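Long-range contact in purine catabolism protein pucG (Bacillus subtilis, PDB 3ISL), which catalyses the PLP-dependent transfer of an amino group from (S)-ureidoglycine to glyoxylate, giving oxalurate and glycine in purine catabolism: residues A[117-129]-A[147-159]. Numbering follows the deposited sequence.
Sequences CEWGTVFDPEDII and TSTGRIHPLKAIG. With PLP (pyridoxal-5'-phosphate), chain C.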
ATOM      1  N   CYS A 117      14.423  27.831   5.218  1.00 30.81           N
ATOM      2  CA  CYS A 117      15.698  28.147   5.836  1.00 31.08           C
ATOM      3  C   CYS A 117      16.819  27.224   5.379  1.00 30.55           C
ATOM      4  O   CYS A 117      16.570  26.226   4.689  1.00 28.89           O
ATOM      5  CB  CYS A 117      15.624  28.184   7.382  1.00 31.92           C
ATOM      6  SG  CYS A 117      15.264  26.612   8.135  1.00 32.53           S
ATOM      7  N   GLU A 118      18.043  27.568   5.806  1.00 29.05           N
ATOM      8  CA  GLU A 118      19.208  26.819   5.437  1.00 29.40           C
ATOM      9  C   GLU A 118      19.164  25.353   5.873  1.00 28.61           C
ATOM     10  O   GLU A 118      18.938  25.051   7.035  1.00 26.07           O
ATOM     11  CB  GLU A 118      20.484  27.458   6.015  1.00 30.04           C
ATOM     12  CG  GLU A 118      21.576  27.424   4.991  1.00 35.36           C
ATOM     13  CD  GLU A 118      22.988  27.483   5.529  1.00 41.75           C
ATOM     14  OE1 GLU A 118      23.807  28.156   4.858  1.00 44.68           O
ATOM     15  OE2 GLU A 118      23.308  26.842   6.556  1.00 41.97           O
ATOM     16  N   TRP A 119      19.495  24.468   4.937  1.00 28.58           N
ATOM     17  CA  TRP A 119      19.573  23.058   5.240  1.00 29.72           C
ATOM     18  C   TRP A 119      20.669  22.841   6.272  1.00 28.87           C
ATOM     19  O   TRP A 119      21.797  23.322   6.104  1.00 29.49           O
ATOM     20  CB  TRP A 119      19.751  22.197   3.988  1.00 29.77           C
ATOM     21  CG  TRP A 119      18.517  22.081   3.172  1.00 29.56           C
ATOM     22  CD1 TRP A 119      17.469  22.954   3.134  1.00 30.13           C
ATOM     23  CD2 TRP A 119      18.194  21.025   2.258  1.00 29.79           C
ATOM     24  NE1 TRP A 119      16.516  22.511   2.239  1.00 31.58           N
ATOM     25  CE2 TRP A 119      16.922  21.312   1.715  1.00 31.14           C
ATOM     26  CE3 TRP A 119      18.846  19.851   1.864  1.00 33.03           C
ATOM     27  CZ2 TRP A 119      16.297  20.485   0.779  1.00 29.96           C
ATOM     28  CZ3 TRP A 119      18.208  19.003   0.944  1.00 31.23           C
ATOM     29  CH2 TRP A 119      16.950  19.346   0.410  1.00 32.51           C
ATOM     30  N   GLY A 120      20.280  22.181   7.365  1.00 28.26           N
ATOM     31  CA  GLY A 120      21.161  21.909   8.495  1.00 27.34           C
ATOM     32  C   GLY A 120      20.782  22.752   9.700  1.00 28.36           C
ATOM     33  O   GLY A 120      21.336  22.570  10.786  1.00 27.26           O
ATOM     34  N   THR A 121      19.859  23.698   9.513  1.00 27.61           N
ATOM     35  CA  THR A 121      19.363  24.497  10.628  1.00 28.71           C
ATOM     36  C   THR A 121      17.831  24.301  10.694  1.00 28.21           C
ATOM     37  O   THR A 121      17.248  23.552   9.846  1.00 28.18           O
ATOM     38  CB  THR A 121      19.726  26.029  10.483  1.00 29.20           C
ATOM     39  OG1 THR A 121      18.844  26.646   9.545  1.00 27.29           O
ATOM     40  CG2 THR A 121      21.202  26.259  10.009  1.00 31.44           C
ATOM     41  N   VAL A 122      17.184  24.949  11.668  1.00 26.62           N
ATOM     42  CA  VAL A 122      15.704  24.961  11.782  1.00 26.35           C
ATOM     43  C   VAL A 122      15.246  26.430  11.973  1.00 27.08           C
ATOM     44  O   VAL A 122      16.058  27.278  12.254  1.00 26.67           O
ATOM     45  CB  VAL A 122      15.143  24.044  12.954  1.00 27.14           C
ATOM     46  CG1 VAL A 122      15.582  22.556  12.813  1.00 23.59           C
ATOM     47  CG2 VAL A 122      15.496  24.602  14.378  1.00 26.17           C
ATOM     48  N   PHE A 123      13.944  26.691  11.897  1.00 26.21           N
ATOM     49  CA  PHE A 123      13.357  28.008  12.217  1.00 27.66           C
ATOM     50  C   PHE A 123      13.317  28.332  13.721  1.00 27.41           C
ATOM     51  O   PHE A 123      13.153  27.439  14.533  1.00 27.48           O
ATOM     52  CB  PHE A 123      11.920  28.067  11.684  1.00 27.06           C
ATOM     53  CG  PHE A 123      11.840  27.967  10.175  1.00 27.28           C
ATOM     54  CD1 PHE A 123      11.975  29.102   9.395  1.00 26.19           C
ATOM     55  CD2 PHE A 123      11.650  26.736   9.558  1.00 27.23           C
ATOM     56  CE1 PHE A 123      11.887  29.023   7.990  1.00 26.86           C
ATOM     57  CE2 PHE A 123      11.538  26.613   8.173  1.00 26.73           C
ATOM     58  CZ  PHE A 123      11.671  27.778   7.371  1.00 25.67           C
ATOM     59  N   ASP A 124      13.452  29.609  14.073  1.00 27.47           N
ATOM     60  CA  ASP A 124      13.002  30.074  15.368  1.00 26.73           C
ATOM     61  C   ASP A 124      11.474  29.994  15.286  1.00 25.74           C
ATOM     62  O   ASP A 124      10.946  30.603  14.390  1.00 24.44           O
ATOM     63  CB  ASP A 124      13.381  31.542  15.526  1.00 27.22           C
ATOM     64  CG  ASP A 124      13.081  32.045  16.897  1.00 27.60           C
ATOM     65  OD1 ASP A 124      12.031  31.702  17.461  1.00 27.97           O
ATOM     66  OD2 ASP A 124      13.905  32.749  17.450  1.00 30.23           O
ATOM     67  N   PRO A 125      10.773  29.285  16.235  1.00 25.88           N
ATOM     68  CA  PRO A 125       9.320  29.200  16.122  1.00 25.45           C
ATOM     69  C   PRO A 125       8.628  30.564  16.106  1.00 24.47           C
ATOM     70  O   PRO A 125       7.531  30.661  15.532  1.00 24.41           O
ATOM     71  CB  PRO A 125       8.891  28.401  17.405  1.00 24.58           C
ATOM     72  CG  PRO A 125      10.106  27.519  17.705  1.00 26.33           C
ATOM     73  CD  PRO A 125      11.257  28.497  17.398  1.00 25.41           C
ATOM     74  N   GLU A 126       9.227  31.573  16.721  1.00 22.63           N
ATOM     75  CA  GLU A 126       8.664  32.939  16.674  1.00 23.91           C
ATOM     76  C   GLU A 126       8.524  33.483  15.262  1.00 24.34           C
ATOM     77  O   GLU A 126       7.522  34.199  14.979  1.00 25.51           O
ATOM     78  CB  GLU A 126       9.486  33.940  17.542  1.00 24.56           C
ATOM     79  CG  GLU A 126       9.354  33.715  19.069  1.00 27.15           C
ATOM     80  CD  GLU A 126      10.102  34.763  19.896  1.00 30.68           C
ATOM     81  OE1 GLU A 126       9.914  35.989  19.678  1.00 24.95           O
ATOM     82  OE2 GLU A 126      10.894  34.343  20.765  1.00 34.99           O
ATOM     83  N   ASP A 127       9.493  33.198  14.377  1.00 23.93           N
ATOM     84  CA  ASP A 127       9.300  33.533  12.904  1.00 23.36           C
ATOM     85  C   ASP A 127       8.127  32.816  12.248  1.00 23.23           C
ATOM     86  O   ASP A 127       7.328  33.435  11.512  1.00 23.03           O
ATOM     87  CB  ASP A 127      10.586  33.353  12.106  1.00 23.17           C
ATOM     88  CG  ASP A 127      11.732  34.237  12.666  1.00 23.64           C
ATOM     89  OD1 ASP A 127      11.456  35.372  13.057  1.00 21.76           O
ATOM     90  OD2 ASP A 127      12.880  33.810  12.784  1.00 26.27           O
ATOM     91  N   ILE A 128       7.958  31.540  12.553  1.00 22.50           N
ATOM     92  CA  ILE A 128       6.807  30.799  12.002  1.00 22.03           C
ATOM     93  C   ILE A 128       5.452  31.380  12.509  1.00 23.46           C
ATOM     94  O   ILE A 128       4.485  31.649  11.719  1.00 22.96           O
ATOM     95  CB  ILE A 128       6.958  29.265  12.273  1.00 21.61           C
ATOM     96  CG1 ILE A 128       8.235  28.756  11.575  1.00 18.86           C
ATOM     97  CG2 ILE A 128       5.657  28.477  11.799  1.00 18.64           C
ATOM     98  CD1 ILE A 128       8.584  27.294  11.748  1.00 20.87           C
ATOM     99  N   ILE A 129       5.376  31.527  13.832  1.00 23.19           N
ATOM    100  CA  ILE A 129       4.170  32.028  14.509  1.00 23.72           C
ATOM    101  C   ILE A 129       3.810  33.442  13.934  1.00 24.86           C
ATOM    102  O   ILE A 129       2.648  33.707  13.596  1.00 24.70           O
ATOM    103  CB  ILE A 129       4.400  32.010  16.012  1.00 23.94           C
ATOM    104  CG1 ILE A 129       4.510  30.540  16.499  1.00 21.98           C
ATOM    105  CG2 ILE A 129       3.354  32.882  16.739  1.00 23.88           C
ATOM    106  CD1 ILE A 129       5.113  30.458  17.905  1.00 26.07           C
ATOM    107  N   THR A 147      14.992  13.782   7.604  1.00 27.38           N
ATOM    108  CA  THR A 147      16.087  12.880   7.541  1.00 29.28           C
ATOM    109  C   THR A 147      17.055  13.381   6.523  1.00 27.97           C
ATOM    110  O   THR A 147      18.226  13.025   6.608  1.00 28.37           O
ATOM    111  CB  THR A 147      15.699  11.423   7.137  1.00 29.33           C
ATOM    112  OG1 THR A 147      14.936  11.466   5.931  1.00 34.11           O
ATOM    113  CG2 THR A 147      14.864  10.789   8.207  1.00 34.35           C
ATOM    114  N   SER A 148      16.579  14.175   5.561  1.00 27.39           N
ATOM    115  CA  SER A 148      17.437  14.687   4.505  1.00 26.21           C
ATOM    116  C   SER A 148      18.540  15.567   5.101  1.00 24.72           C
ATOM    117  O   SER A 148      19.624  15.632   4.589  1.00 24.56           O
ATOM    118  CB  SER A 148      16.605  15.483   3.453  1.00 26.49           C
ATOM    119  OG  SER A 148      15.987  16.639   4.059  1.00 25.04           O
ATOM    120  N   THR A 149      18.238  16.267   6.175  1.00 25.43           N
ATOM    121  CA  THR A 149      19.190  17.204   6.780  1.00 24.35           C
ATOM    122  C   THR A 149      19.615  16.768   8.192  1.00 24.31           C
ATOM    123  O   THR A 149      20.572  17.259   8.724  1.00 25.34           O
ATOM    124  CB  THR A 149      18.680  18.660   6.781  1.00 23.87           C
ATOM    125  OG1 THR A 149      17.645  18.857   7.748  1.00 23.43           O
ATOM    126  CG2 THR A 149      18.201  19.120   5.348  1.00 25.36           C
ATOM    127  N   GLY A 150      18.919  15.800   8.758  1.00 24.47           N
ATOM    128  CA  GLY A 150      19.174  15.332  10.130  1.00 24.02           C
ATOM    129  C   GLY A 150      18.701  16.252  11.249  1.00 24.04           C
ATOM    130  O   GLY A 150      19.183  16.123  12.380  1.00 24.33           O
ATOM    131  N   ARG A 151      17.796  17.192  10.957  1.00 24.09           N
ATOM    132  CA  ARG A 151      17.322  18.143  11.973  1.00 24.59           C
ATOM    133  C   ARG A 151      15.937  17.764  12.386  1.00 24.36           C
ATOM    134  O   ARG A 151      15.194  17.264  11.585  1.00 22.87           O
ATOM    135  CB  ARG A 151      17.321  19.607  11.469  1.00 24.05           C
ATOM    136  CG  ARG A 151      18.707  20.105  11.054  1.00 27.37           C
ATOM    137  CD  ARG A 151      19.665  20.156  12.245  1.00 28.86           C
ATOM    138  NE  ARG A 151      20.561  19.026  12.455  1.00 36.53           N
ATOM    139  CZ  ARG A 151      21.400  18.565  11.545  1.00 34.02           C
ATOM    140  NH1 ARG A 151      21.328  19.098  10.360  1.00 36.89           N
ATOM    141  NH2 ARG A 151      22.255  17.586  11.776  1.00 25.89           N
ATOM    142  N   ILE A 152      15.682  17.908  13.682  1.00 24.30           N
ATOM    143  CA  ILE A 152      14.378  17.782  14.273  1.00 24.02           C
ATOM    144  C   ILE A 152      13.943  19.175  14.729  1.00 23.65           C
ATOM    145  O   ILE A 152      14.746  19.965  15.298  1.00 23.54           O
ATOM    146  CB  ILE A 152      14.340  16.678  15.392  1.00 23.64           C
ATOM    147  CG1 ILE A 152      12.902  16.354  15.799  1.00 22.69           C
ATOM    148  CG2 ILE A 152      15.232  16.980  16.546  1.00 22.88           C
ATOM    149  CD1 ILE A 152      12.790  15.059  16.756  1.00 22.42           C
ATOM    150  N   HIS A 153      12.689  19.485  14.425  1.00 23.84           N
ATOM    151  CA  HIS A 153      12.078  20.829  14.693  1.00 23.96           C
ATOM    152  C   HIS A 153      11.140  20.839  15.919  1.00 23.03           C
ATOM    153  O   HIS A 153      10.279  19.954  16.005  1.00 22.82           O
ATOM    154  CB  HIS A 153      11.261  21.261  13.474  1.00 24.93           C
ATOM    155  CG  HIS A 153      11.176  22.737  13.335  1.00 27.29           C
ATOM    156  ND1 HIS A 153      11.779  23.423  12.301  1.00 32.39           N
ATOM    157  CD2 HIS A 153      10.663  23.671  14.162  1.00 25.75           C
ATOM    158  CE1 HIS A 153      11.601  24.716  12.474  1.00 27.99           C
ATOM    159  NE2 HIS A 153      10.936  24.893  13.601  1.00 31.46           N
ATOM    160  N   PRO A 154      11.303  21.816  16.877  1.00 22.87           N
ATOM    161  CA  PRO A 154      10.348  22.006  17.964  1.00 23.20           C
ATOM    162  C   PRO A 154       8.949  22.295  17.406  1.00 23.92           C
ATOM    163  O   PRO A 154       8.781  23.134  16.458  1.00 24.60           O
ATOM    164  CB  PRO A 154      10.909  23.250  18.718  1.00 22.76           C
ATOM    165  CG  PRO A 154      12.372  23.111  18.498  1.00 25.85           C
ATOM    166  CD  PRO A 154      12.485  22.694  17.068  1.00 21.72           C
ATOM    167  N   LEU A 155       7.957  21.592  17.937  1.00 24.16           N
ATOM    168  CA  LEU A 155       6.583  21.752  17.444  1.00 25.19           C
ATOM    169  C   LEU A 155       5.545  22.425  18.376  1.00 23.95           C
ATOM    170  O   LEU A 155       4.509  22.823  17.902  1.00 23.50           O
ATOM    171  CB  LEU A 155       6.015  20.394  16.971  1.00 25.19           C
ATOM    172  CG  LEU A 155       6.830  19.644  15.909  1.00 25.54           C
ATOM    173  CD1 LEU A 155       6.124  18.331  15.638  1.00 29.71           C
ATOM    174  CD2 LEU A 155       7.123  20.461  14.597  1.00 28.53           C
ATOM    175  N   LYS A 156       5.775  22.450  19.680  1.00 22.72           N
ATOM    176  CA  LYS A 156       4.730  22.825  20.629  1.00 24.28           C
ATOM    177  C   LYS A 156       4.296  24.303  20.425  1.00 24.25           C
ATOM    178  O   LYS A 156       3.091  24.617  20.410  1.00 22.92           O
ATOM    179  CB  LYS A 156       5.203  22.624  22.104  1.00 24.07           C
ATOM    180  CG  LYS A 156       4.190  22.960  23.279  1.00 26.59           C
ATOM    181  CD  LYS A 156       4.796  22.383  24.648  1.00 29.76           C
ATOM    182  CE  LYS A 156       4.010  22.704  25.953  1.00 35.28           C
ATOM    183  NZ  LYS A 156       2.588  22.508  25.619  1.00 37.54           N
ATOM    184  N   ALA A 157       5.274  25.192  20.338  1.00 24.69           N
ATOM    185  CA  ALA A 157       4.937  26.642  20.253  1.00 25.92           C
ATOM    186  C   ALA A 157       4.123  26.889  18.948  1.00 25.46           C
ATOM    187  O   ALA A 157       3.141  27.673  18.912  1.00 26.65           O
ATOM    188  CB  ALA A 157       6.234  27.516  20.363  1.00 25.41           C
ATOM    189  N   ILE A 158       4.469  26.130  17.926  1.00 24.44           N
ATOM    190  CA  ILE A 158       3.812  26.272  16.628  1.00 24.36           C
ATOM    191  C   ILE A 158       2.359  25.753  16.683  1.00 23.76           C
ATOM    192  O   ILE A 158       1.448  26.431  16.275  1.00 23.12           O
ATOM    193  CB  ILE A 158       4.641  25.573  15.517  1.00 24.06           C
ATOM    194  CG1 ILE A 158       5.902  26.397  15.283  1.00 23.61           C
ATOM    195  CG2 ILE A 158       3.769  25.458  14.162  1.00 21.92           C
ATOM    196  CD1 ILE A 158       7.011  25.632  14.527  1.00 23.52           C
ATOM    197  N   GLY A 159       2.157  24.574  17.234  1.00 22.73           N
ATOM    198  CA  GLY A 159       0.808  24.047  17.439  1.00 23.95           C
ATOM    199  C   GLY A 159      -0.067  24.926  18.316  1.00 24.44           C
ATOM    200  O   GLY A 159      -1.227  25.160  17.989  1.00 25.71           O
TER
HETATM  201  N1  PLP C 419       8.459  11.914   5.116  1.00 48.01           N
HETATM  202  C2  PLP C 419       9.731  11.872   5.857  1.00 54.08           C
HETATM  203  C2A PLP C 419      10.125  12.801   6.840  1.00 53.92           C
HETATM  204  C3  PLP C 419      10.687  10.875   5.624  1.00 55.09           C
HETATM  205  O3  PLP C 419      11.868  10.830   6.320  1.00 59.85           O
HETATM  206  C4  PLP C 419      10.486   9.864   4.711  1.00 54.47           C
HETATM  207  C4A PLP C 419      11.596   8.759   4.515  1.00 50.93           C
HETATM  208  C5  PLP C 419       9.294   9.856   3.998  1.00 55.92           C
HETATM  209  C6  PLP C 419       8.283  10.856   4.161  1.00 57.10           C
HETATM  210  C5A PLP C 419       9.146   8.774   2.979  1.00 55.45           C
HETATM  211  O4P PLP C 419       8.001   8.088   3.181  1.00 57.94           O
HETATM  212  P   PLP C 419       7.855   6.883   2.169  1.00 55.59           P
HETATM  213  O1P PLP C 419       9.129   6.639   1.368  1.00 48.93           O
HETATM  214  O2P PLP C 419       6.506   7.371   1.328  1.00 47.17           O
HETATM  215  O3P PLP C 419       7.386   5.517   3.027  1.00 53.58           O
HETATM  216  O   HOH W   1      17.572  21.483   8.062  1.00 20.09           O
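His153 meets Val122, Phe123 and Ile128 at the tight centre of this contact. With CG roughly anti to the backbone N (chi1 -152°), the end of the imidazole comes close to 117-129. CB of Val122 sits 3.5 Å from His153 ND1, and CG2 of the same valine lies over one face of the ring. The rings of Phe123 and His153 meet rim to rim with planes at 35°. Ile128 and His153 approach from opposite directions, with Ile128 CD1 3.8 Å from His153 NE2; the same CD1 lies 3.6 Å from Ile158 CD1. Ile128, His153 and Ile158 also touch Met142 of strand 139-143, in the central sheet. The fold is that of a class-V PLP-dependent aminotransferase, and helices 125-135 and 156-164 start side by side next to its central mixed sheet. Asp124 caps the first of them, accepting from Glu126 N through OD1. The outer side is looser: Pro125 CB stands 4.1 Å from Ala157 CB, and Pro154 lies exposed beside it.

At the other end, Thr149 CG2 lies 3.6 Å from Trp119 CE3, and the two side chains cross at about a right angle. One water joins Gly120 N, Thr121 O and Thr149 OG1. Arg151 is bent at chi2 and chi3, laying its CD 3.3 Å from Gly120 O and the edge of its guanidinium against Gly120 CA. An alanine here would probably open a gap along Gly120, where the CD and guanidinium now lie. Shortly before Thr149 in the chain, Thr147 OG1 and PLP O3 are hydrogen-bonded at 3.2 Å.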